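Local coordinates for uncharacterized protein (Pyrococcus abyssi, PDB 5IFF) that acts as a restriction DNA glycosylase, probably releasing adenine from its recognition sequence, and is seen here as a tetramer on nonspecific double-stranded DNA, at residues A[61-65]-A[66-70]; A[94-97]-A[98-102]; A[133-136]-A[137-141]; A[146-149]-A[150-153]; A[204-207]-A[208-212]. The protein carries 2 engineered substitutions. One frame throughout, in Å; residues are numbered along the deposited sequence.

Contact 1: residues A[61-65]-A[66-70]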
# COMPACT_ATOMS: atom_id res chain seq x y z
N SER A 61 18.15 9.07 8.07
CA SER A 61 18.90 7.93 7.50
C SER A 61 20.28 8.41 7.05
O SER A 61 20.52 9.62 7.03
CB SER A 61 18.15 7.31 6.30
OG SER A 61 16.91 6.79 6.69
N TYR A 62 21.17 7.49 6.65
CA TYR A 62 22.48 7.94 6.11
C TYR A 62 22.72 7.33 4.70
O TYR A 62 23.70 7.64 4.04
CB TYR A 62 23.62 7.58 7.08
CG TYR A 62 23.65 6.13 7.54
CD1 TYR A 62 24.08 5.12 6.68
CD2 TYR A 62 23.24 5.77 8.83
CE1 TYR A 62 24.11 3.76 7.08
CE2 TYR A 62 23.26 4.41 9.26
CZ TYR A 62 23.71 3.42 8.37
OH TYR A 62 23.73 2.10 8.72
N ALA A 63 21.81 6.48 4.23
CA ALA A 63 21.95 5.88 2.91
C ALA A 63 20.59 5.68 2.29
O ALA A 63 19.57 5.62 3.01
CB ALA A 63 22.73 4.56 2.99
N ARG A 64 20.55 5.68 0.96
CA ARG A 64 19.33 5.38 0.20
C ARG A 64 19.74 4.67 -1.09
O ARG A 64 20.63 5.13 -1.80
CB ARG A 64 18.52 6.65 -0.11
CG ARG A 64 17.29 6.33 -0.97
CD ARG A 64 16.26 7.43 -1.03
NE ARG A 64 16.69 8.55 -1.85
CZ ARG A 64 15.88 9.50 -2.29
NH1 ARG A 64 14.59 9.48 -1.99
NH2 ARG A 64 16.38 10.48 -3.03
N ASP A 65 19.09 3.54 -1.37
CA ASP A 65 19.37 2.73 -2.57
C ASP A 65 20.82 2.28 -2.54
O ASP A 65 21.46 2.23 -3.57
CB ASP A 65 19.09 3.52 -3.86
CG ASP A 65 17.67 4.14 -3.90
OD1 ASP A 65 16.73 3.48 -3.42
OD2 ASP A 65 17.50 5.28 -4.40
N GLY A 66 21.33 1.98 -1.35
CA GLY A 66 22.70 1.55 -1.15
C GLY A 66 23.78 2.62 -1.26
O GLY A 66 24.98 2.32 -1.15
N LYS A 67 23.38 3.87 -1.48
CA LYS A 67 24.34 4.95 -1.71
C LYS A 67 24.40 5.92 -0.51
O LYS A 67 23.38 6.22 0.10
CB LYS A 67 23.98 5.70 -2.99
CG LYS A 67 24.04 4.82 -4.29
CD LYS A 67 25.48 4.44 -4.64
CE LYS A 67 25.66 4.09 -6.13
NZ LYS A 67 25.01 2.82 -6.51
N TYR A 68 25.58 6.42 -0.20
CA TYR A 68 25.72 7.30 0.98
C TYR A 68 25.74 8.75 0.55
O TYR A 68 26.71 9.45 0.79
CB TYR A 68 26.99 6.96 1.76
CG TYR A 68 26.88 5.64 2.48
CD1 TYR A 68 26.79 4.43 1.76
CD2 TYR A 68 26.84 5.59 3.84
CE1 TYR A 68 26.65 3.22 2.44
CE2 TYR A 68 26.72 4.40 4.52
CZ TYR A 68 26.63 3.23 3.83
OH TYR A 68 26.47 2.06 4.55
N ASP A 69 24.69 9.20 -0.13
CA ASP A 69 24.53 10.64 -0.41
C ASP A 69 23.07 11.06 -0.10
O ASP A 69 22.32 11.46 -1.00
CB ASP A 69 24.91 10.96 -1.86
CG ASP A 69 24.84 12.46 -2.16
OD1 ASP A 69 25.01 13.28 -1.22
OD2 ASP A 69 24.61 12.82 -3.34
N TYR A 70 22.69 10.90 1.14
CA TYR A 70 21.27 11.03 1.51
C TYR A 70 21.14 11.43 2.94
O TYR A 70 21.75 10.79 3.81
CB TYR A 70 20.55 9.69 1.30
CG TYR A 70 19.05 9.69 1.64
CD1 TYR A 70 18.13 10.43 0.86
CD2 TYR A 70 18.54 8.92 2.70
CE1 TYR A 70 16.76 10.40 1.14
CE2 TYR A 70 17.17 8.87 2.98
CZ TYR A 70 16.28 9.64 2.23
OH TYR A 70 14.93 9.59 2.51

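Contact 2: residues A[94-97]-A[98-102]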
# COMPACT_ATOMS: atom_id res chain seq x y z
N LEU A 94 35.91 8.57 14.73
CA LEU A 94 36.47 7.21 14.47
C LEU A 94 37.01 6.59 15.77
O LEU A 94 36.85 5.36 16.01
CB LEU A 94 37.55 7.26 13.39
CG LEU A 94 37.04 7.59 11.97
CD1 LEU A 94 38.26 7.75 11.03
CD2 LEU A 94 36.09 6.54 11.47
N LYS A 95 37.64 7.42 16.59
CA LYS A 95 38.12 7.00 17.91
C LYS A 95 36.98 6.55 18.84
O LYS A 95 37.11 5.58 19.59
CB LYS A 95 38.88 8.12 18.60
CG LYS A 95 39.68 7.65 19.83
CD LYS A 95 40.63 8.74 20.37
CE LYS A 95 41.33 9.53 19.26
NZ LYS A 95 42.71 10.05 19.62
N PHE A 96 35.90 7.31 18.83
CA PHE A 96 34.70 6.94 19.59
C PHE A 96 34.18 5.56 19.15
O PHE A 96 33.96 4.66 20.00
CB PHE A 96 33.62 8.02 19.39
CG PHE A 96 32.28 7.68 20.04
CD1 PHE A 96 32.13 7.74 21.42
CD2 PHE A 96 31.20 7.30 19.25
CE1 PHE A 96 30.89 7.45 22.03
CE2 PHE A 96 29.96 7.00 19.85
CZ PHE A 96 29.81 7.08 21.25
N ALA A 97 34.03 5.37 17.84
CA ALA A 97 33.57 4.09 17.33
C ALA A 97 34.47 2.93 17.74
O ALA A 97 33.96 1.82 17.96
CB ALA A 97 33.43 4.15 15.82
N ASP A 98 35.79 3.17 17.85
CA ASP A 98 36.71 2.12 18.31
C ASP A 98 36.40 1.66 19.71
O ASP A 98 36.60 0.50 20.06
CB ASP A 98 38.17 2.60 18.26
CG ASP A 98 38.71 2.68 16.84
OD1 ASP A 98 38.13 1.99 15.97
OD2 ASP A 98 39.71 3.40 16.60
N ASP A 99 35.95 2.60 20.53
CA ASP A 99 35.67 2.35 21.94
C ASP A 99 34.29 1.68 22.18
O ASP A 99 34.03 1.12 23.22
CB ASP A 99 35.74 3.68 22.73
CG ASP A 99 37.12 4.39 22.61
OD1 ASP A 99 38.15 3.72 22.38
OD2 ASP A 99 37.16 5.63 22.76
N VAL A 100 33.38 1.79 21.23
CA VAL A 100 32.03 1.25 21.41
C VAL A 100 32.01 -0.28 21.15
O VAL A 100 32.35 -0.70 20.03
CB VAL A 100 31.05 1.95 20.47
CG1 VAL A 100 29.64 1.30 20.52
CG2 VAL A 100 30.97 3.45 20.83
N LYS A 101 31.61 -1.08 22.15
CA LYS A 101 31.55 -2.57 22.03
C LYS A 101 30.19 -3.11 22.51
O LYS A 101 30.01 -4.31 22.72
CB LYS A 101 32.66 -3.24 22.83
CG LYS A 101 34.09 -2.82 22.49
CD LYS A 101 34.51 -3.35 21.13
CE LYS A 101 35.91 -2.89 20.78
NZ LYS A 101 36.21 -3.17 19.35
N SER A 102 29.25 -2.21 22.73
CA SER A 102 27.92 -2.62 23.16
C SER A 102 26.90 -1.65 22.56
O SER A 102 27.22 -0.48 22.35
CB SER A 102 27.82 -2.62 24.68
OG SER A 102 26.51 -2.94 25.06
O HOH W 1 36.61 3.44 13.85

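Contact 3: residues A[133-136]-A[137-141]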
# COMPACT_ATOMS: atom_id res chain seq x y z
N LYS A 133 19.58 11.97 23.85
CA LYS A 133 20.52 13.03 24.26
C LYS A 133 19.92 14.37 23.87
O LYS A 133 19.31 14.48 22.80
CB LYS A 133 21.90 12.84 23.56
CG LYS A 133 22.99 13.80 24.06
CD LYS A 133 24.32 13.54 23.31
CE LYS A 133 24.98 12.24 23.75
NZ LYS A 133 26.47 12.25 23.49
N GLU A 134 20.13 15.39 24.69
CA GLU A 134 19.59 16.71 24.37
C GLU A 134 20.72 17.70 24.13
O GLU A 134 21.65 17.75 24.92
CB GLU A 134 18.67 17.23 25.49
CG GLU A 134 18.16 18.62 25.18
CD GLU A 134 17.32 19.26 26.33
OE1 GLU A 134 16.87 18.52 27.23
OE2 GLU A 134 17.14 20.49 26.29
N LEU A 135 20.64 18.47 23.05
CA LEU A 135 21.64 19.52 22.79
C LEU A 135 21.30 20.82 23.52
O LEU A 135 20.13 21.06 23.82
CB LEU A 135 21.73 19.81 21.28
CG LEU A 135 22.16 18.72 20.29
CD1 LEU A 135 22.43 19.35 18.91
CD2 LEU A 135 23.36 17.92 20.77
N PRO A 136 22.31 21.68 23.79
CA PRO A 136 22.02 22.93 24.50
C PRO A 136 20.97 23.76 23.75
O PRO A 136 20.15 24.38 24.40
CB PRO A 136 23.38 23.65 24.57
CG PRO A 136 24.41 22.54 24.37
CD PRO A 136 23.74 21.51 23.47
N SER A 137 20.94 23.70 22.41
CA SER A 137 19.98 24.53 21.69
C SER A 137 18.55 23.91 21.58
O SER A 137 17.65 24.49 20.96
CB SER A 137 20.55 24.87 20.31
OG SER A 137 21.09 23.71 19.67
N GLY A 138 18.36 22.74 22.19
CA GLY A 138 17.01 22.18 22.38
C GLY A 138 16.71 20.92 21.56
O GLY A 138 15.69 20.22 21.81
N GLU A 139 17.57 20.61 20.59
CA GLU A 139 17.34 19.44 19.73
C GLU A 139 17.49 18.17 20.56
O GLU A 139 18.32 18.14 21.46
CB GLU A 139 18.29 19.40 18.51
CG GLU A 139 18.05 20.48 17.45
CD GLU A 139 18.78 21.81 17.77
OE1 GLU A 139 19.42 21.94 18.85
OE2 GLU A 139 18.70 22.73 16.94
N PHE A 140 16.71 17.13 20.23
CA PHE A 140 16.84 15.82 20.89
C PHE A 140 17.35 14.84 19.86
O PHE A 140 16.92 14.88 18.72
CB PHE A 140 15.48 15.30 21.41
CG PHE A 140 14.94 16.07 22.58
CD1 PHE A 140 15.66 16.16 23.76
CD2 PHE A 140 13.69 16.69 22.52
CE1 PHE A 140 15.16 16.85 24.86
CE2 PHE A 140 13.20 17.40 23.62
CZ PHE A 140 13.93 17.47 24.78
N ILE A 141 18.23 13.94 20.28
CA ILE A 141 18.61 12.82 19.39
C ILE A 141 18.19 11.58 20.11
O ILE A 141 18.62 11.38 21.25
CB ILE A 141 20.11 12.76 19.13
CG1 ILE A 141 20.56 13.99 18.35
CG2 ILE A 141 20.50 11.41 18.36
CD1 ILE A 141 21.23 15.07 19.28

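Contact 4: residues A[146-149]-A[150-153]. With nucleotides of chain C; nucleotides of chain B.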
# COMPACT_ATOMS: atom_id res chain seq x y z
N LYS A 146 12.43 -1.33 17.24
CA LYS A 146 11.21 -1.90 16.67
C LYS A 146 11.45 -3.38 16.37
O LYS A 146 12.56 -3.78 16.03
CB LYS A 146 10.78 -1.15 15.41
CG LYS A 146 9.38 -1.49 14.91
CD LYS A 146 8.60 -0.21 14.52
CE LYS A 146 7.10 -0.46 14.42
NZ LYS A 146 6.38 0.82 14.21
N HIS A 147 10.43 -4.22 16.54
CA HIS A 147 10.59 -5.62 16.15
C HIS A 147 10.81 -5.66 14.65
O HIS A 147 10.25 -4.83 13.93
CB HIS A 147 9.38 -6.46 16.55
CG HIS A 147 9.48 -6.97 17.95
ND1 HIS A 147 8.60 -6.59 18.95
CD2 HIS A 147 10.36 -7.82 18.53
CE1 HIS A 147 8.93 -7.20 20.07
NE2 HIS A 147 10.00 -7.95 19.85
N LYS A 148 11.65 -6.58 14.20
CA LYS A 148 11.87 -6.68 12.77
C LYS A 148 10.62 -7.26 12.13
O LYS A 148 9.91 -8.05 12.75
CB LYS A 148 13.09 -7.54 12.45
CG LYS A 148 14.40 -6.96 12.89
CD LYS A 148 15.52 -7.90 12.52
CE LYS A 148 15.84 -7.82 11.04
NZ LYS A 148 16.45 -6.51 10.65
N GLN A 149 10.34 -6.83 10.90
CA GLN A 149 9.08 -7.12 10.23
C GLN A 149 8.86 -8.61 10.05
O GLN A 149 7.75 -9.10 10.26
CB GLN A 149 9.05 -6.41 8.87
CG GLN A 149 7.71 -6.49 8.15
CD GLN A 149 7.69 -5.67 6.88
OE1 GLN A 149 8.59 -4.87 6.63
NE2 GLN A 149 6.66 -5.86 6.06
N ARG A 150 9.91 -9.34 9.68
CA ARG A 150 9.76 -10.75 9.38
C ARG A 150 10.74 -11.62 10.17
O ARG A 150 10.69 -12.85 10.10
CB ARG A 150 9.94 -10.98 7.88
CG ARG A 150 8.96 -10.17 7.05
CD ARG A 150 9.39 -10.00 5.62
NE ARG A 150 8.49 -9.09 4.92
CZ ARG A 150 7.33 -9.46 4.37
NH1 ARG A 150 6.95 -10.73 4.43
NH2 ARG A 150 6.57 -8.56 3.76
N ALA A 151 11.61 -10.97 10.93
CA ALA A 151 12.71 -11.66 11.60
C ALA A 151 12.54 -11.70 13.11
O ALA A 151 11.64 -11.07 13.67
CB ALA A 151 14.04 -11.00 11.24
N VAL A 152 13.44 -12.44 13.75
CA VAL A 152 13.49 -12.59 15.20
C VAL A 152 14.21 -11.43 15.91
O VAL A 152 14.15 -11.32 17.14
CB VAL A 152 14.18 -13.93 15.57
CG1 VAL A 152 15.70 -13.78 15.51
CG2 VAL A 152 13.72 -14.42 16.94
N GLY A 153 14.88 -10.57 15.17
CA GLY A 153 15.62 -9.48 15.81
C GLY A 153 14.92 -8.16 16.15
O GLY A 153 13.69 -8.05 16.30
P DC C 14 12.42 -7.41 -0.27
OP1 DC C 14 13.46 -7.06 0.70
OP2 DC C 14 12.70 -7.77 -1.68
O5' DC C 14 11.57 -8.64 0.27
C5' DC C 14 10.91 -8.56 1.51
C4' DC C 14 9.70 -9.47 1.54
O4' DC C 14 8.76 -9.05 0.54
C3' DC C 14 9.96 -10.94 1.19
O3' DC C 14 10.13 -11.69 2.37
C2' DC C 14 8.68 -11.37 0.46
C1' DC C 14 7.86 -10.08 0.38
N1 DC C 14 7.13 -9.94 -0.92
C2 DC C 14 5.79 -10.30 -0.95
O2 DC C 14 5.25 -10.67 0.10
N3 DC C 14 5.11 -10.25 -2.13
C4 DC C 14 5.72 -9.85 -3.21
N4 DC C 14 4.98 -9.80 -4.33
C5 DC C 14 7.12 -9.47 -3.22
C6 DC C 14 7.78 -9.54 -2.06
P DC B 10 3.05 -4.75 8.97
OP1 DC B 10 4.15 -5.14 9.87
OP2 DC B 10 1.69 -4.39 9.44
O5' DC B 10 3.51 -3.52 8.06
C5' DC B 10 4.79 -3.52 7.46
C4' DC B 10 4.89 -2.36 6.51
O4' DC B 10 4.09 -2.62 5.36
C3' DC B 10 4.41 -1.03 7.08
O3' DC B 10 5.56 -0.26 7.39
C2' DC B 10 3.58 -0.40 5.94
C1' DC B 10 3.80 -1.37 4.77
N1 DC B 10 2.61 -1.57 3.90
C2 DC B 10 2.67 -1.21 2.55
O2 DC B 10 3.68 -0.63 2.12
N3 DC B 10 1.57 -1.43 1.77
C4 DC B 10 0.49 -2.04 2.27
N4 DC B 10 -0.56 -2.21 1.48
C5 DC B 10 0.42 -2.42 3.65
C6 DC B 10 1.50 -2.20 4.41

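Contact 5: residues A[204-207]-A[208-212]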
# COMPACT_ATOMS: atom_id res chain seq x y z
N THR A 204 26.07 -3.19 13.14
CA THR A 204 25.95 -2.98 11.70
C THR A 204 25.92 -1.50 11.35
O THR A 204 26.58 -1.05 10.40
CB THR A 204 24.68 -3.67 11.15
OG1 THR A 204 24.82 -5.09 11.33
CG2 THR A 204 24.55 -3.40 9.66
N HIS A 205 25.15 -0.73 12.13
CA HIS A 205 25.12 0.71 11.88
C HIS A 205 26.49 1.32 12.10
O HIS A 205 26.91 2.15 11.30
CB HIS A 205 24.10 1.42 12.78
CG HIS A 205 22.67 1.27 12.33
ND1 HIS A 205 22.29 1.40 11.01
CD2 HIS A 205 21.55 0.97 13.02
CE1 HIS A 205 20.98 1.19 10.92
NE2 HIS A 205 20.51 0.93 12.13
N LYS A 206 27.17 0.92 13.17
CA LYS A 206 28.53 1.45 13.44
C LYS A 206 29.48 1.16 12.25
O LYS A 206 30.25 2.03 11.79
CB LYS A 206 29.11 0.83 14.73
CG LYS A 206 30.56 1.31 15.01
CD LYS A 206 31.16 0.77 16.32
CE LYS A 206 32.05 -0.39 16.08
NZ LYS A 206 32.77 -0.89 17.35
N ASN A 207 29.44 -0.09 11.78
CA ASN A 207 30.29 -0.49 10.68
C ASN A 207 30.00 0.37 9.48
O ASN A 207 30.94 0.80 8.79
CB ASN A 207 30.09 -1.98 10.33
CG ASN A 207 30.64 -2.90 11.41
OD1 ASN A 207 31.48 -2.50 12.23
ND2 ASN A 207 30.20 -4.13 11.40
N ASP A 208 28.71 0.65 9.25
CA ASP A 208 28.34 1.49 8.12
C ASP A 208 28.91 2.88 8.27
O ASP A 208 29.43 3.44 7.30
CB ASP A 208 26.83 1.62 7.95
CG ASP A 208 26.17 0.37 7.40
OD1 ASP A 208 26.88 -0.51 6.85
OD2 ASP A 208 24.92 0.33 7.49
N ILE A 209 28.74 3.46 9.47
CA ILE A 209 29.22 4.82 9.72
C ILE A 209 30.76 4.88 9.60
O ILE A 209 31.28 5.83 9.02
CB ILE A 209 28.83 5.34 11.12
CG1 ILE A 209 27.30 5.43 11.25
CG2 ILE A 209 29.49 6.74 11.41
CD1 ILE A 209 26.66 6.36 10.14
N VAL A 210 31.47 3.91 10.17
CA VAL A 210 32.95 3.96 10.10
C VAL A 210 33.50 3.90 8.66
O VAL A 210 34.38 4.68 8.30
CB VAL A 210 33.53 2.83 10.97
CG1 VAL A 210 35.01 2.63 10.73
CG2 VAL A 210 33.25 3.13 12.41
N LYS A 211 32.96 2.99 7.85
CA LYS A 211 33.31 2.89 6.44
C LYS A 211 33.01 4.20 5.67
O LYS A 211 33.81 4.65 4.82
CB LYS A 211 32.56 1.70 5.84
CG LYS A 211 32.81 1.47 4.38
CD LYS A 211 32.34 0.09 3.92
CE LYS A 211 32.69 -0.16 2.45
NZ LYS A 211 34.09 0.26 2.12
N PHE A 212 31.86 4.77 5.95
CA PHE A 212 31.48 6.07 5.36
C PHE A 212 32.48 7.18 5.74
O PHE A 212 32.98 7.90 4.87
CB PHE A 212 30.09 6.47 5.82
CG PHE A 212 29.73 7.90 5.48
CD1 PHE A 212 29.71 8.32 4.15
CD2 PHE A 212 29.47 8.81 6.49
CE1 PHE A 212 29.39 9.64 3.85
CE2 PHE A 212 29.15 10.14 6.19
CZ PHE A 212 29.11 10.54 4.88

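Contact 1: residues A[61-65]-A[66-70]
The side chain of Arg-64 lies across the ring of Tyr-70, CB set over one face 3.7 Å from the ring centroid in a CH-pi contact. A bend at chi3 (73°) then folds the chain back, and the guanidinium lies nearly parallel to the ring (19°), over its rim, with Arg-64 NE 3.5 Å from Tyr-70 CE1. Ser-61 CB meets this ring at its edge. A separate pair of tyrosines, Tyr-62 and Tyr-68, has rings side by side with nearly parallel planes, but slid so far apart that they barely overlap; Tyr-62 CD1 and Tyr-68 CE2 touch at 3.5 Å. Ala-63 CB sits over the centre of the Tyr-68 ring, 4.0 Å from its centroid. These side chains are set by a tight type I' turn from Arg-64 to Lys-67, closed by two backbone bonds: Arg-64 N to Lys-67 O (3.0 Å) and Lys-67 N to Arg-64 O (3.0 Å). Asp-65 and Gly-66 both take positive phi at its corners. The turn projects from the loop between strand 54-59 and helix 72-81, just beyond Gln-59 and Ile-60, which bind adenine in another structure of the protein. Ser-73 OG grips the loop at Tyr-62 O and Tyr-70 N, and Tyr-70 OH is bonded by Glu-2 and Lys-24. At the tip, Arg-64 packs on Asp-65 of the second subunit.

Contact 2: residues A[94-97]-A[98-102]
Asp-98 N donates to Leu-94 O at 3.1 Å, the regular bond of an alpha-helix entering its last turn, and a water bridges the same two residues, donating both to Leu-94 O (2.9 Å) and to Asp-98 OD1 (3.0 Å). From here helix 87-99 runs out toward its C-terminal end. Asp-99 N divides weakly between Lys-95 O and Phe-96 O, and Val-100 N likewise between Phe-96 O and Ala-97 O, as the bonding shifts from the fourth residue back towards the third; Val-100 is the first to leave helical angles. The carboxylate of Asp-99 folds back over the same turn, where OD2 approaches Lys-95 O to 3.2 Å, a close pair of acceptors and not a hydrogen bond. The carbonyls of the helix end find a further donor in Lys-206, whose NZ bonds to Ala-97 O and Val-100 O. Beyond the polar atoms, Phe-96 and Val-100 pack one turn apart, and Ile-199 of helix 188-201 joins them; Tyr-119 of the third subunit packs against both. With CG anti to its backbone N (chi1 175°), Phe-96 directs its ring outward from the helix, leaning slightly toward the C-terminal end, beside Val-100. Val-100 CG2 meets one face of that ring, 3.9 Å from the centroid and 17° off the normal.

Contact 3: residues A[133-136]-A[137-141]
Glu-134 and Phe-140 lie side by side and point the same way, the extended acid running along the edge of the ring. Its OE1 comes within 3.4 Å of Phe-140 CE1, close to the ring plane, while the carboxylate itself is turned 72° against the ring. Over the centre of one ring face stands the carbonyl oxygen of Gly-138, 4.1 Å above it. Leu-135 instead reaches towards Ile-141, and the branch CD2 of Leu-135 touches Ile-141 CD1 at 3.9 Å; Leu-190 of helix 188-201 packs on both. The backbone beneath is a 3:5 beta hairpin joining strands 121-134 and 140-147: a type I turn from Leu-135 to Gly-138, followed by a G1 bulge in which Gly-138 takes positive phi. Leu-135 N donates to Glu-139 O and Gly-138 N to Leu-135 O, and Lys-133 and Ile-141 exchange two backbone bonds, the nearly straight one running from Ile-141 N to Lys-133 O at 2.8 Å. In the turn, Ser-137 OG lies between its own backbone N and carbonyl carbon (chi1 46°), from where it donates to the syn lone pair of Glu-139 OE1 at 2.6 Å. Glu-139 OE2 is bonded by Tyr-184 and Asn-166, which fixes this carboxylate at both oxygens.

Contact 4: residues A[146-149]-A[150-153]
Lys-148 N donates to Gly-153 O at 3.3 Å, the one backbone hydrogen bond between residues 146-149 and 150-153. It is fairly straight at the hydrogen, but the donor stands well above the carbonyl plane, 51° out of it. The chain leaves strand 140-147 after His-147, turns at Gln-149 and Arg-150, and comes back with the two halves running 144° apart. Over one face of the loop the side chain of Lys-148 packs on Gly-153 and Ala-151. Its CG lies 3.5 Å from Gly-153 C, and successive bends at chi3 and chi4 curl the chain so that CE of Lys-148 touches Ala-151 CB at 3.7 Å. The buried Ala-151 N has no partner in the model. At the tip Gln-149 and Arg-150 reach side by side towards the DNA, amide and guanidinium inclined at 39°. Each addresses a different strand: Gln-149 NE2 approaches C5' of DC10 of chain B at 3.3 Å, and one face of the Arg-150 guanidinium rests over the sugar of DC14 of chain C, NE of Arg-150 being 3.6 Å from its C4'. Contacts to the sugar-phosphate backbone rather than to bases are consistent with a nonspecific complex. The loop joins strands 140-147 and 154-163, adjacent in the large antiparallel sheet and already paired where Lys-146 bonds to Gln-155, while Val-152 leans on Ile-36 of the third subunit.

Contact 5: residues A[204-207]-A[208-212]
Ile-209 and Val-210 press tightly on the preceding turn, where Ile-209 N bonds to His-205 O (2.9 Å) and Val-210 N to Lys-206 O (2.8 Å), the latter nearly along the C=O axis. Their branches crowd the same carbonyls: Ile-209 CG1 is 3.3 Å from His-205 O, and Val-210 CG2 is 3.3 Å from Lys-206 O. Val-210 also lies beside Lys-206, pointing the same way, with its CG2 4.2 Å from CG of the lysine. On this inner side Ile-209 meets Leu-195, Phe-198 and Ile-199 of helix 188-201, whereas Val-210 meets Leu-94 and Ala-97 of helix 87-99. On the exposed side Thr-204, Asn-207 and Lys-211 make few side-chain contacts; Thr-204 O accepts from Asp-208 N, and Asn-207 O from Lys-211 N (3.1 Å). Asp-208 sits between the two regions. Its chi1 of -73° folds the carboxylate back over the preceding turn, placing CG 3.3 Å from Thr-204 O, and from there OD2 bonds to the hydroxyl of Tyr-62, which also bonds to His-205 ND1. The segment is regular alpha-helix, one flank packed against helices 188-201 and 87-99, and its His-205 side chain lies about 6 Å from that of Val-158, which binds adenine in another structure of the protein.

The five contacts follow one another along the chain without interleaving. Contact 5, on helix 203-216, touches two of the others. One is contact 1, the loop turn after strand 54-59, the two centres lying about 12 Å apart. The other is contact 2, at the end of helix 87-99; here the centres are about 11 Å apart. The last helix therefore ties two earlier parts of the chain together on one side of the molecule. Contacts 3 and 4 lie at the two ends of strand 140-147, their centres about 29 Å apart on opposite sides of the chain's centre. Contact 4 meets the DNA, whereas the nearest atom of contact 3 is about 18 Å from it. Contacts 2, 3 and 4 all reach the third subunit, and contact 1 reaches the second.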